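Local coordinates for protein Cbs-cp12 (Microcystis aeruginosa PCC 7806, PDB 5NMU) that fuses a pair of CBS domains to a CP12 domain, assembles as a hexamer and probably takes part in the redox regulation of photosynthesis, at residues Q13-I18 / G38-P43; I52-D57 / I103-V108; D140-A145 / E172-A177. All blocks are in the same frame, centred on the assembly; numbering follows the deposited sequence.

Overall arrangement
From the N terminus, contact 1 comes first: strand 17-18 leads through helix 24-34 back to strand 38-41, closing a parallel strand pairing, a beta-alpha-beta unit within the first CBS domain. The chain turns into strand 51-54, which runs antiparallel beside 38-41, so contact 2 opens next to contact 1, their centres about 10 Å apart. Its 45-residue loop ends at 103-108, tying the first CBS domain to the second. Contact 3 follows in the CP12 domain, closing a hairpin of helices 138-156 and 161-178, its centre about 40 Å from that of contact 1. All three loops lie in series, with none nested or crossed.

Contact 1. Residues Q13-I18 / G38-P43; sequences QNVVTI and GLIVEP
Ile18 and Ile40 are joined through the backbone, Ile18 N donating to Ile40 O at 2.9 Å. In turn Glu42 N donates to Ile18 O, also at 2.9 Å, while Ile40 N reaches Val16 O over a longer 3.3 Å in a fairly straight bond (164° at the hydrogen). Beyond this ladder a water links Thr17 OG1 to Glu42 OE1, lying 2.6 Å from each; a hydroxyl and a carboxylate suit this partly exposed position, and the same carboxylate oxygen also forms a salt bridge with Arg19. A second water donates to Gly38 O and is held weakly by Val16 N, extending the link past the end of the ladder.

The pattern is that of parallel strands, 17-18 beside 38-41, joined by helix 24-34 as a beta-alpha-beta unit of the CBS domain. Side chains alternate between the two faces of the sheet. On one, Leu39 forks between two neighbours: CD1 meets Ile18 CG2 at 3.9 Å and CD2 meets Val16 CB at 4.0 Å. Its CG is anti to the carbonyl carbon (chi1 -63°), which sends the fork toward that pair, and Ala27 and Met31 of the helix complete its surroundings. An alanine here would lose both methyl branches and is likely to open a gap between Ile18, Val16 and the helix. Branched aliphatic residues suit such a strand because they fill the hydrophobic layer without competing for backbone partners. On the other face Val15 CG2 packs against Ile40 CG1 at 3.7 Å, the two side chains crossing at about a right angle, and Leu114 and Ile117 of strand 113-119 touch this group from the second CBS domain.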
loop_
_atom_site.group_PDB
_atom_site.type_symbol
_atom_site.label_atom_id
_atom_site.label_comp_id
_atom_site.label_asym_id
_atom_site.label_seq_id
_atom_site.Cartn_x
_atom_site.Cartn_y
_atom_site.Cartn_z
ATOM N N GLN A 13 -0.188 -31.498 -3.982
ATOM C CA GLN A 13 0.751 -32.238 -4.829
ATOM C C GLN A 13 0.301 -32.205 -6.289
ATOM O O GLN A 13 1.163 -32.076 -7.206
ATOM C CB GLN A 13 0.941 -33.698 -4.359
ATOM C CG GLN A 13 1.927 -33.928 -3.191
ATOM N N ASN A 14 -1.015 -32.356 -6.499
ATOM C CA ASN A 14 -1.605 -32.298 -7.818
ATOM C C ASN A 14 -1.499 -30.884 -8.252
ATOM O O ASN A 14 -2.228 -30.045 -7.743
ATOM C CB ASN A 14 -3.098 -32.676 -7.801
ATOM C CG ASN A 14 -3.316 -34.173 -7.753
ATOM O OD1 ASN A 14 -2.380 -34.964 -7.938
ATOM N ND2 ASN A 14 -4.552 -34.580 -7.490
ATOM N N VAL A 15 -0.589 -30.596 -9.163
ATOM C CA VAL A 15 -0.434 -29.238 -9.643
ATOM C C VAL A 15 -0.726 -29.281 -11.141
ATOM O O VAL A 15 -0.433 -30.253 -11.782
ATOM C CB VAL A 15 0.933 -28.634 -9.292
ATOM C CG1 VAL A 15 2.090 -29.362 -9.973
ATOM C CG2 VAL A 15 0.938 -27.143 -9.603
ATOM N N VAL A 16 -1.378 -28.233 -11.627
ATOM C CA VAL A 16 -1.843 -28.091 -12.995
ATOM C C VAL A 16 -1.203 -26.833 -13.521
ATOM O O VAL A 16 -1.142 -25.817 -12.772
ATOM C CB VAL A 16 -3.378 -27.792 -13.006
ATOM C CG1 VAL A 16 -3.926 -27.893 -14.418
ATOM C CG2 VAL A 16 -4.100 -28.775 -12.107
ATOM N N THR A 17 -0.760 -26.878 -14.782
ATOM C CA THR A 17 -0.192 -25.715 -15.432
ATOM C C THR A 17 -1.101 -25.239 -16.590
ATOM O O THR A 17 -2.002 -25.947 -16.997
ATOM C CB THR A 17 1.222 -25.994 -15.965
ATOM O OG1 THR A 17 1.139 -26.872 -17.039
ATOM C CG2 THR A 17 2.122 -26.643 -14.926
ATOM N N ILE A 18 -0.831 -24.037 -17.100
ATOM C CA ILE A 18 -1.496 -23.504 -18.302
ATOM C C ILE A 18 -0.510 -22.620 -19.051
ATOM O O ILE A 18 0.487 -22.101 -18.463
ATOM C CB ILE A 18 -2.790 -22.728 -17.919
ATOM C CG1 ILE A 18 -3.673 -22.471 -19.154
ATOM C CG2 ILE A 18 -2.487 -21.440 -17.173
ATOM C CD1 ILE A 18 -5.047 -21.988 -18.789
ATOM N N GLY A 38 -5.340 -21.519 -7.953
ATOM C CA GLY A 38 -4.172 -21.013 -8.652
ATOM C C GLY A 38 -3.738 -21.985 -9.728
ATOM O O GLY A 38 -3.869 -23.178 -9.547
ATOM N N LEU A 39 -3.314 -21.467 -10.875
ATOM C CA LEU A 39 -2.696 -22.258 -11.917
ATOM C C LEU A 39 -1.301 -21.735 -12.158
ATOM O O LEU A 39 -1.056 -20.514 -12.243
ATOM C CB LEU A 39 -3.431 -22.121 -13.245
ATOM C CG LEU A 39 -4.820 -22.588 -13.333
ATOM C CD1 LEU A 39 -5.419 -22.123 -14.685
ATOM C CD2 LEU A 39 -4.841 -24.107 -13.172
ATOM N N ILE A 40 -0.375 -22.670 -12.328
ATOM C CA ILE A 40 0.997 -22.294 -12.597
ATOM C C ILE A 40 1.154 -22.129 -14.108
ATOM O O ILE A 40 0.682 -22.959 -14.898
ATOM C CB ILE A 40 1.957 -23.365 -12.089
ATOM C CG1 ILE A 40 1.767 -23.637 -10.605
ATOM C CG2 ILE A 40 3.372 -22.982 -12.451
ATOM C CD1 ILE A 40 1.790 -22.415 -9.733
ATOM N N VAL A 41 1.835 -21.073 -14.513
ATOM C CA VAL A 41 2.059 -20.806 -15.919
ATOM C C VAL A 41 3.380 -21.472 -16.389
ATOM O O VAL A 41 4.492 -21.227 -15.827
ATOM C CB VAL A 41 2.149 -19.321 -16.173
ATOM C CG1 VAL A 41 2.606 -19.039 -17.616
ATOM C CG2 VAL A 41 0.788 -18.655 -15.866
ATOM N N GLU A 42 3.250 -22.194 -17.486
ATOM C CA GLU A 42 4.264 -23.120 -17.973
ATOM C C GLU A 42 5.466 -22.350 -18.556
ATOM O O GLU A 42 5.279 -21.547 -19.420
ATOM C CB GLU A 42 3.603 -24.006 -19.052
ATOM C CG GLU A 42 4.520 -25.040 -19.707
ATOM C CD GLU A 42 3.744 -26.057 -20.542
ATOM O OE1 GLU A 42 2.610 -25.732 -20.972
ATOM O OE2 GLU A 42 4.280 -27.184 -20.753
ATOM N N PRO A 43 6.695 -22.587 -18.064
ATOM C CA PRO A 43 7.880 -21.992 -18.674
ATOM C C PRO A 43 7.955 -22.363 -20.135
ATOM O O PRO A 43 7.627 -23.486 -20.500
ATOM C CB PRO A 43 9.030 -22.660 -17.920
ATOM C CG PRO A 43 8.451 -22.990 -16.577
ATOM C CD PRO A 43 7.039 -23.379 -16.864
HETATM O O HOH W 1 -2.757 -25.756 -9.694
HETATM O O HOH W 2 0.540 -26.008 -19.417
#

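Contact 2. Residues I52-D57 / I103-V108; sequences IVTETD and IRRAPV
Where the two CBS domains of the Bateman module meet, Thr54, Glu55 and Thr56 of the first face Arg104 and Arg105 of the second. Glu55 OE2 forms a salt bridge with Arg105 NH2 at 3.6 Å, but it lies well out of the guanidinium plane, the two flat groups standing 72° apart. A water supplies the directed part: it donates to Glu55 OE2 at 2.8 Å and accepts from Arg105 NH2 at 2.9 Å, in the guanidinium plane at its edge. The other carboxylate oxygen, Glu55 OE1, is hydrogen-bonded to Ser121 OG of the second subunit.

Thr54 is the N-cap of helix 55-63 and forms a capping box: its OG1 accepts from Asp57 N at 3.0 Å, and its N donates to Asp57 OD2 at 2.8 Å. With OG1 so engaged, its methyl CG2 packs on Arg105 CD, 3.9 Å away. Thr56 CG2 approaches Arg104 NH2 at 3.4 Å. At the strand end, Ile52 CD1 rests 4.2 Å from Pro107 CD, two apolar residues suited to a buried place. The join combines apolar packing at one end with charge and water at the other, and Glu55 probably steadies Arg105 electrostatically more than by a directed bond.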
loop_
_atom_site.group_PDB
_atom_site.type_symbol
_atom_site.label_atom_id
_atom_site.label_comp_id
_atom_site.label_asym_id
_atom_site.label_seq_id
_atom_site.Cartn_x
_atom_site.Cartn_y
_atom_site.Cartn_z
ATOM N N ILE A 52 2.299 -17.496 -12.267
ATOM C CA ILE A 52 1.109 -17.933 -11.569
ATOM C C ILE A 52 -0.037 -16.970 -11.902
ATOM O O ILE A 52 0.163 -15.766 -12.037
ATOM C CB ILE A 52 1.329 -18.046 -10.026
ATOM C CG1 ILE A 52 0.114 -18.752 -9.336
ATOM C CG2 ILE A 52 1.597 -16.665 -9.406
ATOM C CD1 ILE A 52 0.437 -19.236 -7.937
ATOM N N VAL A 53 -1.228 -17.543 -12.030
ATOM C CA VAL A 53 -2.482 -16.813 -12.120
ATOM C C VAL A 53 -3.433 -17.407 -11.064
ATOM O O VAL A 53 -3.537 -18.663 -10.917
ATOM C CB VAL A 53 -3.033 -16.807 -13.569
ATOM C CG1 VAL A 53 -3.329 -18.172 -14.122
ATOM C CG2 VAL A 53 -4.276 -15.957 -13.632
ATOM N N THR A 54 -4.041 -16.504 -10.298
ATOM C CA THR A 54 -4.843 -16.864 -9.123
ATOM C C THR A 54 -6.257 -16.451 -9.264
ATOM O O THR A 54 -6.579 -15.604 -10.115
ATOM C CB THR A 54 -4.355 -16.181 -7.841
ATOM O OG1 THR A 54 -4.634 -14.769 -7.873
ATOM C CG2 THR A 54 -2.849 -16.444 -7.632
ATOM N N GLU A 55 -7.103 -17.030 -8.418
ATOM C CA GLU A 55 -8.501 -16.582 -8.300
ATOM C C GLU A 55 -8.675 -15.070 -8.136
ATOM O O GLU A 55 -9.635 -14.491 -8.675
ATOM C CB GLU A 55 -9.224 -17.318 -7.177
ATOM C CG GLU A 55 -8.639 -17.087 -5.782
ATOM C CD GLU A 55 -9.409 -17.807 -4.706
ATOM O OE1 GLU A 55 -10.342 -18.503 -5.063
ATOM O OE2 GLU A 55 -9.063 -17.692 -3.493
ATOM N N THR A 56 -7.789 -14.461 -7.356
ATOM C CA THR A 56 -7.822 -13.055 -7.027
ATOM C C THR A 56 -7.423 -12.263 -8.265
ATOM O O THR A 56 -8.035 -11.218 -8.516
ATOM C CB THR A 56 -6.923 -12.757 -5.758
ATOM O OG1 THR A 56 -7.400 -13.517 -4.621
ATOM C CG2 THR A 56 -6.999 -11.397 -5.357
ATOM N N ASP A 57 -6.473 -12.747 -9.080
ATOM C CA ASP A 57 -6.168 -12.049 -10.333
ATOM C C ASP A 57 -7.426 -11.992 -11.221
ATOM O O ASP A 57 -7.713 -10.954 -11.860
ATOM C CB ASP A 57 -5.057 -12.741 -11.174
ATOM C CG ASP A 57 -3.689 -12.788 -10.463
ATOM O OD1 ASP A 57 -3.297 -11.734 -9.918
ATOM O OD2 ASP A 57 -3.017 -13.852 -10.476
ATOM N N ILE A 103 1.162 -12.398 -0.729
ATOM C CA ILE A 103 0.544 -13.361 -1.622
ATOM C C ILE A 103 -0.105 -14.422 -0.784
ATOM O O ILE A 103 0.137 -14.485 0.414
ATOM C CB ILE A 103 1.529 -14.040 -2.586
ATOM C CG1 ILE A 103 2.632 -14.755 -1.798
ATOM C CG2 ILE A 103 2.064 -12.997 -3.586
ATOM C CD1 ILE A 103 3.616 -15.475 -2.692
ATOM N N ARG A 104 -0.933 -15.240 -1.409
ATOM C CA ARG A 104 -1.656 -16.304 -0.707
ATOM C C ARG A 104 -1.303 -17.675 -1.245
ATOM O O ARG A 104 -1.781 -18.682 -0.696
ATOM C CB ARG A 104 -3.158 -16.047 -0.782
ATOM C CG ARG A 104 -3.518 -14.804 0.047
ATOM C CD ARG A 104 -4.729 -14.094 -0.428
ATOM N NE ARG A 104 -4.646 -13.692 -1.851
ATOM C CZ ARG A 104 -4.186 -12.551 -2.327
ATOM N NH1 ARG A 104 -3.731 -11.610 -1.523
ATOM N NH2 ARG A 104 -4.198 -12.362 -3.641
ATOM N N ARG A 105 -0.397 -17.740 -2.216
ATOM C CA ARG A 105 -0.281 -18.921 -3.081
ATOM C C ARG A 105 1.032 -18.877 -3.895
ATOM O O ARG A 105 1.372 -17.819 -4.407
ATOM C CB ARG A 105 -1.470 -18.717 -4.065
ATOM C CG ARG A 105 -2.134 -19.873 -4.518
ATOM C CD ARG A 105 -3.429 -19.425 -5.207
ATOM N NE ARG A 105 -4.349 -18.867 -4.248
ATOM C CZ ARG A 105 -5.042 -19.530 -3.336
ATOM N NH1 ARG A 105 -4.925 -20.810 -3.223
ATOM N NH2 ARG A 105 -5.838 -18.878 -2.505
ATOM N N ALA A 106 1.762 -19.987 -4.024
ATOM C CA ALA A 106 3.035 -20.012 -4.801
ATOM C C ALA A 106 3.338 -21.403 -5.338
ATOM O O ALA A 106 2.981 -22.398 -4.716
ATOM C CB ALA A 106 4.192 -19.501 -3.967
ATOM N N PRO A 107 3.954 -21.483 -6.521
ATOM C CA PRO A 107 4.428 -22.836 -6.928
ATOM C C PRO A 107 5.531 -23.273 -5.971
ATOM O O PRO A 107 6.297 -22.421 -5.498
ATOM C CB PRO A 107 5.026 -22.616 -8.319
ATOM C CG PRO A 107 5.455 -21.186 -8.296
ATOM C CD PRO A 107 4.391 -20.441 -7.470
ATOM N N VAL A 108 5.547 -24.566 -5.682
ATOM C CA VAL A 108 6.678 -25.252 -5.089
ATOM C C VAL A 108 7.619 -25.758 -6.177
ATOM O O VAL A 108 7.260 -26.617 -6.953
ATOM C CB VAL A 108 6.286 -26.395 -4.162
ATOM C CG1 VAL A 108 7.559 -27.083 -3.584
ATOM C CG2 VAL A 108 5.421 -25.872 -3.029
HETATM O O HOH W 3 -7.119 -16.277 -2.076
#

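Contact 3. Residues D140-A145 / E172-A177; sequences DEIEAA and ELQAEA
Ile142 and Leu173 form the tight centre of an antiparallel helix hairpin, their side chains lying alongside and running in opposite senses, with Ile142 CG1 3.7 Å from Leu173 CB. The segments 140-145 and 172-177 approach to 9.7 Å between their axes and run at 156°, and the parent helices 138-156 and 161-178 make up the ordered part of the CP12 domain. Further along, near the turn of the hairpin, a disulfide between Cys153 and Cys163 ties the same two helices covalently.

Leu173 directs CD1 at Ala145 CB, 3.9 Å away, and alanine is apt here because its single methyl lets the leucine come close to the opposing helix; Val169 and Val170 cover the same methyl. Ile142 has CG1 anti to its carbonyl carbon (chi1 -67°) and then continues extended, carrying CD1 to 4.1 Å from Ala177 CB. A beta-branched side chain serves two neighbours at once: while CG1 and CD1 run along the other helix, CG2 meets the amide end of Gln174, with NE2 at 3.6 Å.

The margins are more polar and bury much less surface. Gln174, partly exposed, lies nearly perpendicular to Ile142, its aliphatic CG and its amide NE2 both against the isoleucine. At the other margin Glu141 OE1 passes 3.5 Å from Leu173 CD2, a van der Waals neighbour; its polar partner is Arg135, which lies outside both segments and also pairs with Glu176. On the outer face Asp140 and Glu143 form salt bridges with arginines of the third subunit, Arg44 and, for Glu143, also Arg19. Between these segments the hairpin thus rests on apolar packing, and Arg135 probably offsets the nearby charges of Glu141 and Glu176.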
loop_
_atom_site.group_PDB
_atom_site.type_symbol
_atom_site.label_atom_id
_atom_site.label_comp_id
_atom_site.label_asym_id
_atom_site.label_seq_id
_atom_site.Cartn_x
_atom_site.Cartn_y
_atom_site.Cartn_z
ATOM N N ASP A 140 18.887 -16.796 16.153
ATOM C CA ASP A 140 19.581 -15.516 16.094
ATOM C C ASP A 140 19.420 -14.811 17.457
ATOM O O ASP A 140 20.397 -14.238 17.959
ATOM C CB ASP A 140 19.081 -14.643 14.935
ATOM C CG ASP A 140 19.263 -15.313 13.559
ATOM O OD1 ASP A 140 20.315 -15.874 13.252
ATOM O OD2 ASP A 140 18.319 -15.324 12.766
ATOM N N GLU A 141 18.237 -14.901 18.074
ATOM C CA GLU A 141 18.009 -14.281 19.386
ATOM C C GLU A 141 18.880 -14.880 20.490
ATOM O O GLU A 141 19.335 -14.164 21.336
ATOM C CB GLU A 141 16.569 -14.414 19.893
ATOM C CG GLU A 141 15.488 -13.770 19.062
ATOM C CD GLU A 141 14.137 -13.775 19.764
ATOM O OE1 GLU A 141 14.055 -13.399 20.941
ATOM O OE2 GLU A 141 13.151 -14.108 19.101
ATOM N N ILE A 142 18.992 -16.206 20.489
ATOM C CA ILE A 142 19.836 -16.969 21.399
ATOM C C ILE A 142 21.303 -16.538 21.194
ATOM O O ILE A 142 21.997 -16.179 22.152
ATOM C CB ILE A 142 19.642 -18.513 21.200
ATOM C CG1 ILE A 142 18.240 -18.957 21.630
ATOM C CG2 ILE A 142 20.686 -19.326 21.956
ATOM C CD1 ILE A 142 17.942 -20.411 21.319
ATOM N N GLU A 143 21.752 -16.557 19.944
ATOM C CA GLU A 143 23.120 -16.210 19.662
ATOM C C GLU A 143 23.360 -14.749 20.129
ATOM O O GLU A 143 24.331 -14.486 20.842
ATOM C CB GLU A 143 23.467 -16.484 18.194
ATOM C CG GLU A 143 24.953 -16.288 17.828
ATOM C CD GLU A 143 25.293 -16.717 16.370
ATOM O OE1 GLU A 143 26.520 -16.858 16.067
ATOM O OE2 GLU A 143 24.360 -16.884 15.517
ATOM N N ALA A 144 22.468 -13.822 19.794
ATOM C CA ALA A 144 22.633 -12.442 20.285
ATOM C C ALA A 144 22.641 -12.309 21.817
ATOM O O ALA A 144 23.406 -11.512 22.404
ATOM C CB ALA A 144 21.580 -11.470 19.649
ATOM N N ALA A 145 21.782 -13.072 22.453
ATOM C CA ALA A 145 21.644 -12.974 23.869
ATOM C C ALA A 145 22.886 -13.564 24.610
ATOM O O ALA A 145 23.256 -13.106 25.698
ATOM C CB ALA A 145 20.388 -13.679 24.297
ATOM N N GLU A 172 16.014 -18.997 29.112
ATOM C CA GLU A 172 14.597 -18.945 28.733
ATOM C C GLU A 172 14.422 -19.157 27.248
ATOM O O GLU A 172 13.625 -20.005 26.841
ATOM C CB GLU A 172 13.950 -17.620 29.191
ATOM C CG GLU A 172 13.844 -17.480 30.730
ATOM C CD GLU A 172 12.940 -18.553 31.340
ATOM O OE1 GLU A 172 11.745 -18.582 30.942
ATOM O OE2 GLU A 172 13.416 -19.391 32.176
ATOM N N LEU A 173 15.210 -18.442 26.437
ATOM C CA LEU A 173 15.152 -18.612 24.981
ATOM C C LEU A 173 15.520 -20.054 24.609
ATOM O O LEU A 173 14.866 -20.622 23.752
ATOM C CB LEU A 173 16.027 -17.613 24.219
ATOM C CG LEU A 173 15.670 -16.112 24.362
ATOM C CD1 LEU A 173 16.816 -15.247 23.889
ATOM C CD2 LEU A 173 14.406 -15.716 23.599
ATOM N N GLN A 174 16.523 -20.651 25.275
ATOM C CA GLN A 174 16.930 -22.042 24.982
ATOM C C GLN A 174 15.865 -23.098 25.366
ATOM O O GLN A 174 15.707 -24.082 24.646
ATOM C CB GLN A 174 18.315 -22.386 25.599
ATOM C CG GLN A 174 19.503 -22.275 24.612
ATOM C CD GLN A 174 20.876 -22.002 25.247
ATOM O OE1 GLN A 174 21.060 -22.040 26.483
ATOM N NE2 GLN A 174 21.864 -21.721 24.389
ATOM N N ALA A 175 15.134 -22.875 26.464
ATOM C CA ALA A 175 14.054 -23.781 26.918
ATOM C C ALA A 175 12.953 -23.863 25.893
ATOM O O ALA A 175 12.465 -24.950 25.547
ATOM C CB ALA A 175 13.480 -23.296 28.246
ATOM N N GLU A 176 12.593 -22.688 25.397
ATOM C CA GLU A 176 11.566 -22.531 24.388
ATOM C C GLU A 176 11.934 -23.284 23.086
ATOM O O GLU A 176 11.151 -24.111 22.612
ATOM C CB GLU A 176 11.353 -21.035 24.126
ATOM C CG GLU A 176 10.013 -20.681 23.502
ATOM C CD GLU A 176 9.915 -19.207 23.142
ATOM O OE1 GLU A 176 10.678 -18.379 23.711
ATOM O OE2 GLU A 176 9.073 -18.889 22.272
ATOM N N ALA A 177 13.140 -23.042 22.556
ATOM C CA ALA A 177 13.607 -23.699 21.314
ATOM C C ALA A 177 13.632 -25.217 21.325
ATOM O O ALA A 177 13.336 -25.811 20.307
ATOM C CB ALA A 177 14.988 -23.231 20.930
#